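Local coordinates for glycine cleavage system H protein 1 (Mycobacterium marinum, PDB 3TZU) that probably shuttles the methylamine group of glycine from the P protein to the T protein of the glycine cleavage system, on a covalently attached lipoyl arm, at residues I23-A26 with T31-G34; S79-P84 with G111-V116. All blocks are in the same frame, centred on the assembly; numbering follows the deposited sequence.

Contact 1. Residues I23-A26 with T31-G34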
# COMPACT_ATOMS: atom_id res chain seq x y z
N ILE A 23 6.85 12.73 -9.61
CA ILE A 23 6.79 13.47 -10.88
C ILE A 23 8.18 14.10 -11.05
O ILE A 23 8.77 14.58 -10.08
CB ILE A 23 5.66 14.54 -10.88
CG1 ILE A 23 5.61 15.27 -12.22
CG2 ILE A 23 5.84 15.54 -9.75
CD1 ILE A 23 4.27 15.93 -12.54
N ASP A 24 8.71 14.04 -12.27
CA ASP A 24 10.06 14.53 -12.55
C ASP A 24 10.11 16.03 -12.73
O ASP A 24 10.44 16.50 -13.78
CB ASP A 24 10.65 13.86 -13.83
CG ASP A 24 11.25 12.51 -13.54
OD1 ASP A 24 11.65 12.29 -12.36
OD2 ASP A 24 11.33 11.67 -14.45
N ILE A 25 9.76 16.75 -11.68
CA ILE A 25 10.10 18.13 -11.51
C ILE A 25 11.01 18.14 -10.29
O ILE A 25 10.65 17.61 -9.21
CB ILE A 25 8.86 18.99 -11.23
CG1 ILE A 25 7.82 18.89 -12.37
CG2 ILE A 25 9.24 20.44 -11.03
CD1 ILE A 25 6.42 19.33 -11.97
N ALA A 26 12.20 18.70 -10.45
CA ALA A 26 13.12 18.87 -9.33
C ALA A 26 12.47 19.77 -8.29
O ALA A 26 11.83 20.75 -8.63
CB ALA A 26 14.43 19.47 -9.80
N THR A 31 8.03 24.56 -13.50
CA THR A 31 7.45 23.45 -14.22
C THR A 31 7.91 23.59 -15.68
O THR A 31 7.61 24.61 -16.32
CB THR A 31 5.91 23.44 -14.06
OG1 THR A 31 5.57 23.35 -12.66
CG2 THR A 31 5.30 22.27 -14.81
N PRO A 32 8.67 22.60 -16.19
CA PRO A 32 9.35 22.69 -17.50
C PRO A 32 8.46 23.06 -18.68
O PRO A 32 7.25 22.82 -18.65
CB PRO A 32 9.87 21.27 -17.71
CG PRO A 32 10.07 20.73 -16.35
CD PRO A 32 9.00 21.35 -15.49
N ASP A 33 9.10 23.59 -19.73
CA ASP A 33 8.42 23.87 -21.00
C ASP A 33 8.34 22.59 -21.86
O ASP A 33 8.49 22.64 -23.08
CB ASP A 33 9.16 24.99 -21.77
N GLY A 34 8.08 21.45 -21.21
CA GLY A 34 8.04 20.13 -21.87
C GLY A 34 7.46 19.03 -20.98
O GLY A 34 7.31 19.22 -19.78
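I25 alone carries the contact from its side, meeting both T31 and P32 without a single hydrogen bond between the two segments. Its CG1 lies 4.1 Å from CD of P32, an apolar touch against the proline ring, while its CD1 stands about equally far, 4.2 Å, from OG1 and CG2 of T31, touching the fork of that side chain with no preference for either branch. The first torsion explains this double reach: with chi1 at -60°, CG1 is set opposite the carbonyl carbon, and the extended second torsion (161°) carries CD1 onward to T31. The CA atoms of I25 and T31 are 6.5 Å apart, and the two segments bury only 117 Å² between them, evidence of light packing.

Both segments belong to the long connection between strands 21-23 and 36-40, antiparallel neighbours in one sheet, so the contact lies between the two arms of the loop that joins them. Where the first arm leaves its strand, D24 forms an inverse gamma turn, closed by a weak hydrogen bond of 2.9 Å from I25 N to I23 O. The turn hands the chain on to I25, whose CB bond points toward the opposite arm. I25 and T31 also both rest on V121 of strand 120-121, and the carbonyl oxygen of I25 is hydrogen-bonded to the hydroxyl of S15.

Contact 2. Residues S79-P84 with G111-V116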
# COMPACT_ATOMS: atom_id res chain seq x y z
N SER A 79 -5.39 -0.03 -6.51
CA SER A 79 -5.08 1.29 -6.02
C SER A 79 -5.14 2.35 -7.12
O SER A 79 -4.52 2.20 -8.18
CB SER A 79 -3.71 1.28 -5.40
OG SER A 79 -3.55 2.43 -4.59
N ASP A 80 -5.87 3.41 -6.85
CA ASP A 80 -6.02 4.52 -7.80
C ASP A 80 -4.76 5.36 -7.96
O ASP A 80 -4.12 5.71 -6.98
CB ASP A 80 -7.18 5.41 -7.41
CG ASP A 80 -8.50 4.75 -7.61
OD1 ASP A 80 -8.57 3.72 -8.30
OD2 ASP A 80 -9.50 5.26 -7.05
N LEU A 81 -4.43 5.66 -9.21
CA LEU A 81 -3.41 6.61 -9.52
C LEU A 81 -4.06 7.99 -9.31
O LEU A 81 -5.18 8.21 -9.73
CB LEU A 81 -2.88 6.36 -10.94
CG LEU A 81 -2.10 5.03 -11.05
CD1 LEU A 81 -1.64 4.73 -12.49
CD2 LEU A 81 -0.90 5.01 -10.10
N ILE A 82 -3.40 8.87 -8.58
CA ILE A 82 -3.90 10.21 -8.28
C ILE A 82 -2.88 11.15 -8.93
O ILE A 82 -1.73 11.14 -8.56
CB ILE A 82 -3.97 10.48 -6.76
CG1 ILE A 82 -4.76 9.39 -6.04
CG2 ILE A 82 -4.61 11.83 -6.48
CD1 ILE A 82 -6.22 9.32 -6.43
N ALA A 83 -3.34 11.91 -9.92
CA ALA A 83 -2.50 12.81 -10.72
C ALA A 83 -1.75 13.82 -9.84
O ALA A 83 -2.37 14.57 -9.11
CB ALA A 83 -3.38 13.55 -11.72
N PRO A 84 -0.42 13.81 -9.89
CA PRO A 84 0.32 14.84 -9.16
C PRO A 84 0.19 16.23 -9.79
O PRO A 84 0.48 17.24 -9.13
CB PRO A 84 1.78 14.36 -9.25
CG PRO A 84 1.69 12.92 -9.54
CD PRO A 84 0.48 12.77 -10.40
N GLY A 111 10.18 1.67 -15.21
CA GLY A 111 8.81 1.54 -14.74
C GLY A 111 7.97 2.81 -14.66
O GLY A 111 6.87 2.79 -14.12
N TRP A 112 8.45 3.92 -15.21
CA TRP A 112 7.63 5.13 -15.35
C TRP A 112 6.33 4.79 -16.07
O TRP A 112 6.28 3.85 -16.89
CB TRP A 112 8.40 6.21 -16.10
CG TRP A 112 8.64 5.89 -17.55
CD1 TRP A 112 9.64 5.08 -18.09
CD2 TRP A 112 7.86 6.32 -18.69
NE1 TRP A 112 9.53 5.00 -19.44
CE2 TRP A 112 8.48 5.72 -19.87
CE3 TRP A 112 6.74 7.12 -18.86
CZ2 TRP A 112 7.99 5.94 -21.16
CZ3 TRP A 112 6.25 7.34 -20.16
CH2 TRP A 112 6.86 6.76 -21.28
N LEU A 113 5.27 5.52 -15.77
CA LEU A 113 3.92 5.11 -16.19
C LEU A 113 3.38 5.95 -17.32
O LEU A 113 2.71 5.43 -18.21
CB LEU A 113 2.96 5.16 -15.00
CG LEU A 113 3.21 4.16 -13.85
CD1 LEU A 113 2.13 4.26 -12.76
CD2 LEU A 113 3.32 2.73 -14.37
N TYR A 114 3.64 7.26 -17.27
CA TYR A 114 3.18 8.19 -18.31
C TYR A 114 3.95 9.50 -18.25
O TYR A 114 4.72 9.74 -17.34
CB TYR A 114 1.64 8.43 -18.25
CG TYR A 114 1.11 9.17 -17.03
CD1 TYR A 114 1.16 10.54 -16.95
CD2 TYR A 114 0.50 8.47 -15.99
CE1 TYR A 114 0.66 11.22 -15.84
CE2 TYR A 114 0.00 9.14 -14.86
CZ TYR A 114 0.09 10.52 -14.80
OH TYR A 114 -0.39 11.21 -13.71
N SER A 115 3.76 10.35 -19.26
CA SER A 115 4.31 11.70 -19.22
C SER A 115 3.17 12.67 -19.45
O SER A 115 2.26 12.40 -20.25
CB SER A 115 5.40 11.91 -20.26
OG SER A 115 4.85 12.17 -21.53
N VAL A 116 3.23 13.79 -18.73
CA VAL A 116 2.20 14.82 -18.78
C VAL A 116 2.86 16.16 -19.12
O VAL A 116 4.02 16.37 -18.77
CB VAL A 116 1.42 14.89 -17.42
CG1 VAL A 116 2.37 15.05 -16.23
CG2 VAL A 116 0.38 15.99 -17.44
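The phenol ring of Y114 meets segment 79-84 with its hydroxyl end rather than a face: OH lies 3.8 Å from CD of P84 and 4.0 Å from CA of A83. The W112 indole turns its edge to its own chain, with the backbone C of Y114 in the ring plane. With CG lying between the backbone N and the carbonyl carbon (chi1 67°), the ring of Y114 is directed across to A83 and P84. CD1 of L113 meets both methyls of L81, 3.8 Å from CD1 and 4.1 Å from CD2, the side chains crossing at a slant. L113 and Y114 are neighbours in sequence, yet both point toward 79-84, which a classic beta bulge opposite V38 accounts for. The CA atoms stay apart, 10.0 Å from L81 to L113 and 9.5 Å from A83 to V116, as fits side chains packed between two sheets in the lipoyl-domain fold. I40 of strand 36-40 touches both leucines, V38 touches P84 and Y114, and strands 68-74 and 88-92 add C69 and I89 against the tyrosine. At the far end of 79-84, S79 pairs with an antiparallel strand of the second subunit, continuing the sheet across the interface.

In the fold
Contact 1 closes before contact 2 opens along the chain, and their centres are 14 Å apart. They meet directly at I23, whose CB is 4.2 Å from CB of P84 and whose CD1 is 4.2 Å from CG1 of V116. Contact 1 lies in the loop joining 21-23 to 36-40, at the ends of these strands, while contact 2 packs strand 114-118 against strand 77-82 of the three-stranded sheet. K76, the predicted lipoyl attachment point, unmodified here, sits in the turn between strands 68-74 and 77-82. All five touching residues of contact 2 are buried, its centre about 4 Å from that of the chain, against about 13 Å for the partly buried contact 1.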